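Local coordinates for conserved hypothetical protein MTH1747 (Methanothermobacter thermautotrophicus, PDB 1I36) that is of unknown function but binds NADP and resembles 3-hydroxyacid dehydrogenases in structure, at residues 14-19 and 42-47; 161-166 and 224-229; 171-176 and 207-212; 188-193 and 199-204. The protein carries 1 engineered substitution. All blocks are in the same frame, centred on the assembly; numbering follows the deposited sequence.

In the fold
Contact 1 stands alone in the NADP-binding Rossmann domain, about 32 Å centre to centre from contact 2, while contacts 2, 3 and 4 lie in the helical domain. Contacts 2 and 3 both use helix 154-182, and contacts 3 and 4 both use helix 202-214, Leu-173 of the one touching Phe-201 of the other. Contacts 2 and 3 are buried; contacts 1 and 4 are partly so. Contacts 1, 3 and 4 rest on apolar packing, one valine on helix backbone in contact 1 and an aromatic ring with leucine in contacts 3 and 4, whereas in contact 2 valine methyls lie against serine CB and hydroxyl groups. The second subunit touches all but contact 1.

Contact 1 of 4, residues 14-19 and 42-47; sequences TLASRL and RTVGVT
Ser-17 and Ala-16 meet Val-44 on a turn of helix 10-21 whose backbone is held by the bond from Leu-19 N to Leu-15 O, 3.0 Å. The helix meets Val-44, at the end of helix 35-44, with its backbone at Ser-17 and the CB atoms of Ala-16 and Ser-17. Val-44 approaches chiefly with one methyl: CG1, anti to the valine's own backbone N (chi1 173°), reaches 4.0 Å from Ser-17 N and lies 4.2 Å from Ala-16 CB. Its other methyl, CG2, faces the serine at a looser distance, 4.4 Å from Ser-17 CB. The small side chains of Ala-16 and Ser-17 let the valine come down on the helix itself, and the nearest CA atoms, those of Ser-17 and Val-44, are 5.7 Å apart. Directly after Val-44 the chain leaves the helix at Gly-45, which takes a positive phi of 89°; any CB there would press on the carbonyl O of Val-44. This turn brings Val-46 back inward onto Phe-8 and strand 25-28, and Thr-47 pairs with that strand. Ala-16 also rests on Phe-8, a residue of the NADP site, and on Phe-5 of strand 2-6. Strand 2-6, helix 10-21 and strand 25-28 form the first beta-alpha-beta unit of the Rossmann fold, with a probable GxGxxA turn before its helix; helix 35-44 follows and packs beside it.

Contact 2 of 4, residues 161-166 and 224-229; sequences LRSSYT and KEVQDM
The helical domain that follows the Rossmann domain is built on the long helix 154-182, and where helix 216-231 lies against it Val-226 sits on the neighbouring serines Ser-163 and Ser-164. The valine straddles the pair, giving one methyl to each. CG1, anti to the backbone N of Val-226 (chi1 161°), is the closer, 3.4 Å from Ser-164 OG and 3.5 Å from Ser-164 CB, so it lies alongside the whole short side chain. CG2 approaches the other serine more loosely, 3.9 Å from Ser-163 OG. That hydroxyl also hydrogen-bonds to Lys-167 NZ one turn on, so the valine methyl covers a group already tied to its own helix. Such small residues allow a close approach, with Ser-164 CA and Val-226 CA 6.1 Å apart. Further round helix 154-182, Arg-162 O accepts two bonds from a single residue: Thr-166 N at 3.0 Å, and Thr-166 OG1 at 3.2 Å from the other face of the carbonyl plane, which fixes the rotation of the threonine. The side of this helix carrying Leu-161 and Tyr-165 packs on Val-189 and Val-169 of the second subunit. Next to Val-226, Glu-225 OE1 takes a hydrogen bond from Asn-89 ND2, and Asn-89 belongs to the NADP site. A helix of the C-terminal domain reaching across to the cofactor domain is consistent with the interdomain cleft of 3-hydroxyacid dehydrogenases.

Contact 3 of 4, residues 171-176 and 207-212; sequences ALLWET and SRLKSS
Leu-209 of helix 202-214 is driven against Trp-174 and Leu-173 of helix 154-182 at a nearly perpendicular helix crossing, 97° between the two short segments with axes 9.8 Å apart, within the helical domain. The tight part centres on one methyl. Leu-209 CD1 lies 3.7 Å from Trp-174 CA and 3.9 Å from Trp-174 CB, and near the plane of the indole at its edge, where Trp-174 CD1 is 4.0 Å away. With CG of the leucine anti to its backbone N (chi1 -168°), CD1 is placed against Trp-174. Leu-173 CD2, from the same helix as the tryptophan, meets this methyl on the side away from the indole edge, 4.1 Å from Leu-209 CD1, the two leucines meeting at about a right angle. The indole is further fixed by its NE1, which hydrogen-bonds to Gln-261 O, and by Ile-245 and Leu-249 of helix 238-249. The contact thins out at Arg-208, which offers a single carbon across the crossing, CD standing 4.1 Å from Leu-173 CD2; the chain then bends at chi3 and sends the guanidinium on to a long, weak ion pair with Glu-197 of the second subunit. Beyond it the outward side of helix 202-214 is hydroxyl-rich and more open to solvent. There Ser-207 O accepts both Ser-211 N and Ser-211 OG, the hydroxyl at 2.8 Å and on the opposite face of the carbonyl plane from the amide.

Contact 4 of 4, residues 188-193 and 199-204; sequences DVLEML and NDFRES
Leu-193 runs its side chain along the ring of Phe-201, where the end of helix 186-194 faces the start of helix 202-214. Its CB already touches the ring, 3.4 Å from Phe-201 CE2, with Phe-201 CD2 nearly as near. CG, set anti to the leucine's carbonyl carbon (chi1 -75°), stands further back at 4.1 Å from CE2 of Phe-201. At the tip CD1 closes in again, 3.5 Å from Phe-201 CE2 and 3.8 Å from Phe-201 CZ, so CB and CD1 both lie against the CD2-CE2-CZ part of the ring, the side chains crossing obliquely. Leu-190, a turn earlier, comes at the ring's edge, its CD2 near the ring plane and 4.2 Å from Phe-201 CE2. With an alanine here in place of Phe-201, Leu-190 and Leu-193 would probably lose their aromatic partner and a gap would be likely to open beside the start of helix 202-214. Beside the ring Leu-190 CB lies 4.2 Å from Arg-202 CG; the arginine's extended chain ends in a salt bridge from NE to Glu-187. Helix 186-194 also borders the second subunit, where Asp-188 and Glu-191 form salt bridges with Arg-148 of that chain. The ring also leans on Leu-173 of helix 154-182. Such packing of consecutive helices across a short connection, poorly ordered at Asn-199 and Asp-200, belongs to the all-helical C-terminal domain, of the 6PGD_C clan by sequence.

Contact 1 of 4, residues 14-19 and 42-47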
loop_
_atom_site.group_PDB
_atom_site.type_symbol
_atom_site.label_atom_id
_atom_site.label_comp_id
_atom_site.label_asym_id
_atom_site.label_seq_id
_atom_site.Cartn_x
_atom_site.Cartn_y
_atom_site.Cartn_z
ATOM N N THR A 14 10.008 27.570 -14.937
ATOM C CA THR A 14 8.735 26.986 -15.327
ATOM C C THR A 14 7.550 27.872 -14.948
ATOM O O THR A 14 6.713 28.187 -15.800
ATOM C CB THR A 14 8.591 25.592 -14.698
ATOM O OG1 THR A 14 9.698 24.785 -15.108
ATOM C CG2 THR A 14 7.313 24.930 -15.129
ATOM N N LEU A 15 7.477 28.263 -13.674
ATOM C CA LEU A 15 6.397 29.119 -13.173
ATOM C C LEU A 15 6.466 30.526 -13.746
ATOM O O LEU A 15 5.447 31.075 -14.136
ATOM C CB LEU A 15 6.457 29.215 -11.633
ATOM C CG LEU A 15 6.326 27.883 -10.877
ATOM C CD1 LEU A 15 6.447 28.098 -9.362
ATOM C CD2 LEU A 15 5.001 27.237 -11.225
ATOM N N ALA A 16 7.653 31.130 -13.769
ATOM C CA ALA A 16 7.792 32.480 -14.302
ATOM C C ALA A 16 7.362 32.557 -15.772
ATOM O O ALA A 16 6.671 33.487 -16.173
ATOM C CB ALA A 16 9.215 32.973 -14.144
ATOM N N SER A 17 7.742 31.552 -16.552
ATOM C CA SER A 17 7.414 31.481 -17.962
ATOM C C SER A 17 5.882 31.464 -18.176
ATOM O O SER A 17 5.355 32.172 -19.062
ATOM C CB SER A 17 8.078 30.227 -18.544
ATOM O OG SER A 17 7.863 30.116 -19.923
ATOM N N ARG A 18 5.173 30.705 -17.342
ATOM C CA ARG A 18 3.709 30.604 -17.426
ATOM C C ARG A 18 3.059 31.933 -17.051
ATOM O O ARG A 18 2.165 32.437 -17.754
ATOM C CB ARG A 18 3.192 29.490 -16.511
ATOM C CG ARG A 18 1.666 29.362 -16.407
ATOM C CD ARG A 18 1.005 29.199 -17.786
ATOM N NE ARG A 18 1.453 27.995 -18.480
ATOM C CZ ARG A 18 1.027 26.766 -18.189
ATOM N NH1 ARG A 18 0.152 26.579 -17.203
ATOM N NH2 ARG A 18 1.395 25.733 -18.946
ATOM N N LEU A 19 3.505 32.501 -15.940
ATOM C CA LEU A 19 2.980 33.780 -15.461
ATOM C C LEU A 19 3.203 34.908 -16.482
ATOM O O LEU A 19 2.326 35.741 -16.719
ATOM C CB LEU A 19 3.651 34.152 -14.123
ATOM C CG LEU A 19 3.412 33.220 -12.924
ATOM C CD1 LEU A 19 4.292 33.630 -11.767
ATOM C CD2 LEU A 19 1.939 33.285 -12.492
ATOM N N ARG A 42 17.179 35.151 -18.770
ATOM C CA ARG A 42 17.114 35.885 -20.026
ATOM C C ARG A 42 16.318 35.151 -21.106
ATOM O O ARG A 42 15.754 35.795 -21.993
ATOM C CB ARG A 42 18.528 36.287 -20.476
ATOM C CG ARG A 42 19.169 37.195 -19.438
ATOM C CD ARG A 42 20.470 37.838 -19.859
ATOM N NE ARG A 42 20.861 38.814 -18.844
ATOM C CZ ARG A 42 22.112 39.155 -18.549
ATOM N NH1 ARG A 42 23.132 38.610 -19.199
ATOM N NH2 ARG A 42 22.341 40.001 -17.553
ATOM N N THR A 43 16.258 33.819 -21.018
ATOM C CA THR A 43 15.475 33.016 -21.962
ATOM C C THR A 43 13.985 33.320 -21.713
ATOM O O THR A 43 13.186 33.423 -22.655
ATOM C CB THR A 43 15.702 31.499 -21.752
ATOM O OG1 THR A 43 17.042 31.162 -22.117
ATOM C CG2 THR A 43 14.741 30.677 -22.615
ATOM N N VAL A 44 13.621 33.445 -20.431
ATOM C CA VAL A 44 12.250 33.742 -20.030
ATOM C C VAL A 44 11.934 35.215 -20.271
ATOM O O VAL A 44 10.811 35.551 -20.660
ATOM C CB VAL A 44 11.999 33.376 -18.525
ATOM C CG1 VAL A 44 10.610 33.856 -18.058
ATOM C CG2 VAL A 44 12.111 31.875 -18.330
ATOM N N GLY A 45 12.928 36.088 -20.082
ATOM C CA GLY A 45 12.713 37.519 -20.266
ATOM C C GLY A 45 12.243 38.225 -19.001
ATOM O O GLY A 45 11.415 39.144 -19.042
ATOM N N VAL A 46 12.792 37.814 -17.864
ATOM C CA VAL A 46 12.420 38.410 -16.592
ATOM C C VAL A 46 13.046 39.776 -16.403
ATOM O O VAL A 46 14.062 40.090 -17.004
ATOM C CB VAL A 46 12.826 37.508 -15.395
ATOM C CG1 VAL A 46 12.107 36.164 -15.483
ATOM C CG2 VAL A 46 14.323 37.306 -15.379
ATOM N N THR A 47 12.421 40.608 -15.582
ATOM C CA THR A 47 12.969 41.921 -15.323
ATOM C C THR A 47 14.097 41.758 -14.308
ATOM O O THR A 47 13.888 41.214 -13.232
ATOM C CB THR A 47 11.887 42.870 -14.791
ATOM O OG1 THR A 47 10.925 43.112 -15.830
ATOM C CG2 THR A 47 12.498 44.186 -14.339
#

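Contact 2 of 4, residues 161-166 and 224-229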
loop_
_atom_site.group_PDB
_atom_site.type_symbol
_atom_site.label_atom_id
_atom_site.label_comp_id
_atom_site.label_asym_id
_atom_site.label_seq_id
_atom_site.Cartn_x
_atom_site.Cartn_y
_atom_site.Cartn_z
ATOM N N LEU A 161 3.980 13.163 3.660
ATOM C CA LEU A 161 3.173 12.007 4.067
ATOM C C LEU A 161 2.740 11.168 2.876
ATOM O O LEU A 161 2.781 9.928 2.937
ATOM C CB LEU A 161 1.981 12.452 4.904
ATOM C CG LEU A 161 2.454 12.925 6.285
ATOM C CD1 LEU A 161 1.341 13.645 7.024
ATOM C CD2 LEU A 161 2.945 11.730 7.097
ATOM N N ARG A 162 2.366 11.824 1.781
ATOM C CA ARG A 162 1.977 11.117 0.565
ATOM C C ARG A 162 3.179 10.357 0.031
ATOM O O ARG A 162 3.060 9.210 -0.427
ATOM C CB ARG A 162 1.468 12.075 -0.520
ATOM C CG ARG A 162 1.054 11.321 -1.804
ATOM C CD ARG A 162 0.359 12.164 -2.861
ATOM N NE ARG A 162 1.297 12.638 -3.877
ATOM C CZ ARG A 162 0.943 13.226 -5.022
ATOM N NH1 ARG A 162 -0.339 13.411 -5.330
ATOM N NH2 ARG A 162 1.887 13.721 -5.821
ATOM N N SER A 163 4.333 11.013 0.069
ATOM C CA SER A 163 5.586 10.441 -0.402
ATOM C C SER A 163 5.971 9.227 0.435
ATOM O O SER A 163 6.363 8.173 -0.093
ATOM C CB SER A 163 6.692 11.513 -0.348
ATOM O OG SER A 163 7.946 10.956 -0.713
ATOM N N SER A 164 5.811 9.361 1.740
ATOM C CA SER A 164 6.120 8.293 2.675
ATOM C C SER A 164 5.276 7.048 2.377
ATOM O O SER A 164 5.786 5.921 2.350
ATOM C CB SER A 164 5.827 8.762 4.092
ATOM O OG SER A 164 6.199 7.760 5.013
ATOM N N TYR A 165 3.994 7.261 2.123
ATOM C CA TYR A 165 3.079 6.147 1.837
ATOM C C TYR A 165 3.402 5.473 0.502
ATOM O O TYR A 165 3.652 4.253 0.449
ATOM C CB TYR A 165 1.620 6.627 1.848
ATOM C CG TYR A 165 0.628 5.521 1.555
ATOM C CD1 TYR A 165 0.160 5.308 0.268
ATOM C CD2 TYR A 165 0.173 4.682 2.571
ATOM C CE1 TYR A 165 -0.748 4.285 -0.013
ATOM C CE2 TYR A 165 -0.741 3.644 2.305
ATOM C CZ TYR A 165 -1.192 3.456 1.017
ATOM O OH TYR A 165 -2.078 2.439 0.721
ATOM N N THR A 166 3.478 6.262 -0.566
ATOM C CA THR A 166 3.752 5.698 -1.888
ATOM C C THR A 166 5.102 4.990 -2.000
ATOM O O THR A 166 5.209 3.958 -2.689
ATOM C CB THR A 166 3.543 6.723 -3.034
ATOM O OG1 THR A 166 4.495 7.773 -2.919
ATOM C CG2 THR A 166 2.127 7.312 -2.970
ATOM N N LYS A 224 15.456 8.831 3.481
ATOM C CA LYS A 224 16.164 9.313 4.668
ATOM C C LYS A 224 15.503 10.621 5.097
ATOM O O LYS A 224 15.282 10.842 6.282
ATOM C CB LYS A 224 17.653 9.540 4.382
ATOM C CG LYS A 224 18.402 8.253 3.991
ATOM C CD LYS A 224 19.932 8.370 4.086
ATOM C CE LYS A 224 20.498 9.453 3.166
ATOM N NZ LYS A 224 22.003 9.440 3.112
ATOM N N GLU A 225 15.126 11.454 4.126
ATOM C CA GLU A 225 14.465 12.733 4.423
ATOM C C GLU A 225 13.092 12.478 5.011
ATOM O O GLU A 225 12.693 13.144 5.957
ATOM C CB GLU A 225 14.296 13.584 3.158
ATOM C CG GLU A 225 15.587 13.923 2.458
ATOM C CD GLU A 225 15.384 14.632 1.104
ATOM O OE1 GLU A 225 14.226 14.775 0.620
ATOM O OE2 GLU A 225 16.414 15.044 0.522
ATOM N N VAL A 226 12.332 11.567 4.396
ATOM C CA VAL A 226 11.001 11.228 4.897
ATOM C C VAL A 226 11.103 10.771 6.346
ATOM O O VAL A 226 10.288 11.145 7.179
ATOM C CB VAL A 226 10.320 10.093 4.048
ATOM C CG1 VAL A 226 9.184 9.429 4.835
ATOM C CG2 VAL A 226 9.791 10.658 2.749
ATOM N N GLN A 227 12.088 9.932 6.634
ATOM C CA GLN A 227 12.267 9.442 7.980
ATOM C C GLN A 227 12.477 10.637 8.926
ATOM O O GLN A 227 11.842 10.717 9.972
ATOM C CB GLN A 227 13.478 8.495 8.006
ATOM C CG GLN A 227 14.112 8.228 9.384
ATOM C CD GLN A 227 13.193 7.529 10.364
ATOM O OE1 GLN A 227 12.582 6.520 10.041
ATOM N NE2 GLN A 227 13.119 8.053 11.590
ATOM N N ASP A 228 13.368 11.555 8.550
ATOM C CA ASP A 228 13.614 12.733 9.401
ATOM C C ASP A 228 12.346 13.583 9.558
ATOM O O ASP A 228 11.991 13.966 10.677
ATOM C CB ASP A 228 14.792 13.555 8.857
ATOM C CG ASP A 228 16.129 12.866 9.110
ATOM O OD1 ASP A 228 16.168 11.944 9.950
ATOM O OD2 ASP A 228 17.139 13.212 8.459
ATOM N N MET A 229 11.596 13.769 8.468
ATOM C CA MET A 229 10.369 14.554 8.529
ATOM C C MET A 229 9.328 13.901 9.430
ATOM O O MET A 229 8.743 14.566 10.287
ATOM C CB MET A 229 9.835 14.852 7.123
ATOM C CG MET A 229 10.798 15.763 6.281
ATOM S SD MET A 229 10.197 16.280 4.625
ATOM C CE MET A 229 11.762 16.963 3.823
#

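Contact 3 of 4, residues 171-176 and 207-212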
loop_
_atom_site.group_PDB
_atom_site.type_symbol
_atom_site.label_atom_id
_atom_site.label_comp_id
_atom_site.label_asym_id
_atom_site.label_seq_id
_atom_site.Cartn_x
_atom_site.Cartn_y
_atom_site.Cartn_z
ATOM N N ALA A 171 8.126 -0.483 -1.705
ATOM C CA ALA A 171 9.022 -1.412 -1.031
ATOM C C ALA A 171 8.294 -2.715 -0.646
ATOM O O ALA A 171 8.885 -3.802 -0.705
ATOM C CB ALA A 171 9.603 -0.770 0.207
ATOM N N LEU A 172 7.060 -2.579 -0.163
ATOM C CA LEU A 172 6.255 -3.734 0.252
ATOM C C LEU A 172 5.963 -4.601 -0.973
ATOM O O LEU A 172 6.065 -5.839 -0.924
ATOM C CB LEU A 172 4.936 -3.286 0.892
ATOM C CG LEU A 172 5.014 -2.606 2.262
ATOM C CD1 LEU A 172 3.685 -1.899 2.577
ATOM C CD2 LEU A 172 5.346 -3.629 3.383
ATOM N N LEU A 173 5.655 -3.942 -2.081
ATOM C CA LEU A 173 5.367 -4.649 -3.321
ATOM C C LEU A 173 6.589 -5.422 -3.780
ATOM O O LEU A 173 6.498 -6.614 -4.100
ATOM C CB LEU A 173 4.969 -3.689 -4.412
ATOM C CG LEU A 173 4.585 -4.411 -5.701
ATOM C CD1 LEU A 173 3.232 -5.125 -5.501
ATOM C CD2 LEU A 173 4.489 -3.399 -6.830
ATOM N N TRP A 174 7.726 -4.739 -3.818
ATOM C CA TRP A 174 8.974 -5.359 -4.238
ATOM C C TRP A 174 9.330 -6.591 -3.419
ATOM O O TRP A 174 9.664 -7.632 -3.981
ATOM C CB TRP A 174 10.138 -4.361 -4.178
ATOM C CG TRP A 174 11.423 -4.983 -4.666
ATOM C CD1 TRP A 174 11.867 -5.060 -5.959
ATOM C CD2 TRP A 174 12.392 -5.647 -3.870
ATOM N NE1 TRP A 174 13.067 -5.737 -6.003
ATOM C CE2 TRP A 174 13.406 -6.107 -4.735
ATOM C CE3 TRP A 174 12.511 -5.893 -2.504
ATOM C CZ2 TRP A 174 14.512 -6.796 -4.276
ATOM C CZ3 TRP A 174 13.616 -6.581 -2.049
ATOM C CH2 TRP A 174 14.598 -7.021 -2.926
ATOM N N GLU A 175 9.290 -6.480 -2.098
ATOM C CA GLU A 175 9.622 -7.626 -1.278
ATOM C C GLU A 175 8.632 -8.788 -1.491
ATOM O O GLU A 175 9.051 -9.950 -1.606
ATOM C CB GLU A 175 9.714 -7.253 0.199
ATOM C CG GLU A 175 9.957 -8.468 1.096
ATOM C CD GLU A 175 10.511 -8.123 2.451
ATOM O OE1 GLU A 175 9.728 -7.890 3.389
ATOM O OE2 GLU A 175 11.749 -8.113 2.589
ATOM N N THR A 176 7.343 -8.476 -1.543
ATOM C CA THR A 176 6.308 -9.495 -1.755
ATOM C C THR A 176 6.507 -10.219 -3.097
ATOM O O THR A 176 6.469 -11.454 -3.147
ATOM C CB THR A 176 4.899 -8.878 -1.715
ATOM O OG1 THR A 176 4.642 -8.416 -0.395
ATOM C CG2 THR A 176 3.814 -9.910 -2.083
ATOM N N SER A 207 4.660 -0.670 -13.065
ATOM C CA SER A 207 5.320 0.594 -13.394
ATOM C C SER A 207 5.976 1.215 -12.164
ATOM O O SER A 207 7.084 1.754 -12.250
ATOM C CB SER A 207 4.337 1.580 -14.032
ATOM O OG SER A 207 3.303 1.937 -13.136
ATOM N N ARG A 208 5.283 1.137 -11.027
ATOM C CA ARG A 208 5.788 1.657 -9.757
ATOM C C ARG A 208 7.067 0.901 -9.382
ATOM O O ARG A 208 8.032 1.485 -8.897
ATOM C CB ARG A 208 4.716 1.485 -8.661
ATOM C CG ARG A 208 5.240 0.968 -7.299
ATOM C CD ARG A 208 4.121 0.659 -6.297
ATOM N NE ARG A 208 3.506 1.856 -5.721
ATOM C CZ ARG A 208 2.244 2.231 -5.932
ATOM N NH1 ARG A 208 1.461 1.498 -6.718
ATOM N NH2 ARG A 208 1.756 3.321 -5.341
ATOM N N LEU A 209 7.056 -0.403 -9.635
ATOM C CA LEU A 209 8.171 -1.289 -9.343
ATOM C C LEU A 209 9.387 -0.932 -10.187
ATOM O O LEU A 209 10.509 -0.859 -9.684
ATOM C CB LEU A 209 7.751 -2.719 -9.636
ATOM C CG LEU A 209 8.608 -3.893 -9.176
ATOM C CD1 LEU A 209 8.374 -4.174 -7.697
ATOM C CD2 LEU A 209 8.209 -5.105 -10.004
ATOM N N LYS A 210 9.155 -0.743 -11.483
ATOM C CA LYS A 210 10.216 -0.385 -12.415
ATOM C C LYS A 210 10.860 0.955 -12.057
ATOM O O LYS A 210 12.076 1.049 -11.977
ATOM C CB LYS A 210 9.666 -0.333 -13.840
ATOM C CG LYS A 210 9.583 -1.683 -14.538
ATOM C CD LYS A 210 10.976 -2.262 -14.789
ATOM C CE LYS A 210 11.781 -1.433 -15.801
ATOM N NZ LYS A 210 11.177 -1.452 -17.161
ATOM N N SER A 211 10.044 1.977 -11.820
ATOM C CA SER A 211 10.550 3.299 -11.471
ATOM C C SER A 211 11.360 3.270 -10.176
ATOM O O SER A 211 12.407 3.919 -10.079
ATOM C CB SER A 211 9.398 4.285 -11.318
ATOM O OG SER A 211 8.488 4.170 -12.398
ATOM N N SER A 212 10.882 2.500 -9.196
ATOM C CA SER A 212 11.553 2.373 -7.901
ATOM C C SER A 212 12.939 1.759 -8.021
ATOM O O SER A 212 13.841 2.067 -7.231
ATOM C CB SER A 212 10.699 1.550 -6.917
ATOM O OG SER A 212 9.693 2.360 -6.322
#

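Contact 4 of 4, residues 188-193 and 199-204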
loop_
_atom_site.group_PDB
_atom_site.type_symbol
_atom_site.label_atom_id
_atom_site.label_comp_id
_atom_site.label_asym_id
_atom_site.label_seq_id
_atom_site.Cartn_x
_atom_site.Cartn_y
_atom_site.Cartn_z
ATOM N N ASP A 188 0.723 -14.966 -10.375
ATOM C CA ASP A 188 -0.450 -15.390 -9.607
ATOM C C ASP A 188 -0.702 -14.382 -8.489
ATOM O O ASP A 188 -1.832 -13.982 -8.238
ATOM C CB ASP A 188 -0.244 -16.799 -9.017
ATOM C CG ASP A 188 -0.180 -17.884 -10.086
ATOM O OD1 ASP A 188 -1.001 -17.871 -11.015
ATOM O OD2 ASP A 188 0.690 -18.759 -9.992
ATOM N N VAL A 189 0.356 -13.993 -7.787
ATOM C CA VAL A 189 0.168 -13.022 -6.725
ATOM C C VAL A 189 -0.367 -11.716 -7.321
ATOM O O VAL A 189 -1.327 -11.146 -6.807
ATOM C CB VAL A 189 1.456 -12.788 -5.941
ATOM C CG1 VAL A 189 1.247 -11.662 -4.894
ATOM C CG2 VAL A 189 1.849 -14.113 -5.218
ATOM N N LEU A 190 0.218 -11.258 -8.425
ATOM C CA LEU A 190 -0.266 -10.017 -9.050
ATOM C C LEU A 190 -1.739 -10.091 -9.431
ATOM O O LEU A 190 -2.512 -9.165 -9.162
ATOM C CB LEU A 190 0.566 -9.686 -10.280
ATOM C CG LEU A 190 1.904 -9.066 -9.932
ATOM C CD1 LEU A 190 2.876 -9.127 -11.115
ATOM C CD2 LEU A 190 1.628 -7.617 -9.506
ATOM N N GLU A 191 -2.156 -11.218 -10.007
ATOM C CA GLU A 191 -3.565 -11.367 -10.390
ATOM C C GLU A 191 -4.470 -11.445 -9.192
ATOM O O GLU A 191 -5.611 -10.955 -9.232
ATOM C CB GLU A 191 -3.782 -12.598 -11.263
ATOM C CG GLU A 191 -3.202 -12.469 -12.670
ATOM C CD GLU A 191 -3.448 -13.722 -13.504
ATOM O OE1 GLU A 191 -4.541 -14.317 -13.353
ATOM O OE2 GLU A 191 -2.554 -14.106 -14.294
ATOM N N MET A 192 -3.991 -12.070 -8.119
ATOM C CA MET A 192 -4.816 -12.164 -6.920
ATOM C C MET A 192 -4.948 -10.782 -6.322
ATOM O O MET A 192 -6.013 -10.432 -5.843
ATOM C CB MET A 192 -4.265 -13.171 -5.899
ATOM C CG MET A 192 -4.552 -14.630 -6.272
ATOM S SD MET A 192 -6.274 -14.988 -6.831
ATOM C CE MET A 192 -5.979 -15.078 -8.495
ATOM N N LEU A 193 -3.881 -9.985 -6.369
ATOM C CA LEU A 193 -3.955 -8.606 -5.847
ATOM C C LEU A 193 -4.934 -7.719 -6.635
ATOM O O LEU A 193 -5.669 -6.926 -6.051
ATOM C CB LEU A 193 -2.576 -7.958 -5.805
ATOM C CG LEU A 193 -1.659 -8.449 -4.681
ATOM C CD1 LEU A 193 -0.250 -8.011 -4.962
ATOM C CD2 LEU A 193 -2.140 -7.949 -3.323
ATOM N N ASN A 199 -8.877 -1.526 -8.687
ATOM C CA ASN A 199 -8.216 -0.820 -9.798
ATOM C C ASN A 199 -7.245 -1.683 -10.595
ATOM O O ASN A 199 -6.811 -2.735 -10.122
ATOM C CB ASN A 199 -7.485 0.416 -9.246
ATOM N N ASP A 200 -6.876 -1.208 -11.785
ATOM C CA ASP A 200 -5.944 -1.907 -12.683
ATOM C C ASP A 200 -4.664 -2.435 -12.036
ATOM O O ASP A 200 -3.768 -2.886 -12.732
ATOM C CB ASP A 200 -5.612 -0.993 -13.871
ATOM N N PHE A 201 -4.586 -2.335 -10.711
ATOM C CA PHE A 201 -3.461 -2.777 -9.882
ATOM C C PHE A 201 -2.229 -3.316 -10.613
ATOM O O PHE A 201 -1.157 -2.695 -10.569
ATOM C CB PHE A 201 -3.906 -3.781 -8.811
ATOM C CG PHE A 201 -2.841 -4.072 -7.791
ATOM C CD1 PHE A 201 -2.677 -3.231 -6.704
ATOM C CD2 PHE A 201 -1.926 -5.106 -7.977
ATOM C CE1 PHE A 201 -1.616 -3.395 -5.825
ATOM C CE2 PHE A 201 -0.855 -5.272 -7.098
ATOM C CZ PHE A 201 -0.704 -4.412 -6.026
ATOM N N ARG A 202 -2.363 -4.490 -11.233
ATOM C CA ARG A 202 -1.248 -5.114 -11.934
ATOM C C ARG A 202 -0.436 -4.136 -12.776
ATOM O O ARG A 202 0.794 -4.193 -12.766
ATOM C CB ARG A 202 -1.706 -6.299 -12.781
ATOM C CG ARG A 202 -0.531 -7.066 -13.409
ATOM C CD ARG A 202 -0.961 -8.288 -14.206
ATOM N NE ARG A 202 0.192 -8.923 -14.839
ATOM C CZ ARG A 202 0.894 -8.388 -15.839
ATOM N NH1 ARG A 202 0.564 -7.200 -16.341
ATOM N NH2 ARG A 202 1.945 -9.031 -16.326
ATOM N N GLU A 203 -1.116 -3.234 -13.480
ATOM C CA GLU A 203 -0.432 -2.250 -14.315
ATOM C C GLU A 203 0.192 -1.113 -13.518
ATOM O O GLU A 203 1.344 -0.757 -13.754
ATOM C CB GLU A 203 -1.369 -1.701 -15.392
ATOM C CG GLU A 203 -1.560 -2.635 -16.587
ATOM C CD GLU A 203 -0.294 -2.820 -17.440
ATOM O OE1 GLU A 203 -0.329 -3.653 -18.376
ATOM O OE2 GLU A 203 0.730 -2.137 -17.191
ATOM N N SER A 204 -0.569 -0.534 -12.588
ATOM C CA SER A 204 -0.072 0.558 -11.737
ATOM C C SER A 204 1.087 0.068 -10.854
ATOM O O SER A 204 1.940 0.855 -10.441
ATOM C CB SER A 204 -1.198 1.118 -10.849
ATOM O OG SER A 204 -2.165 1.839 -11.605
#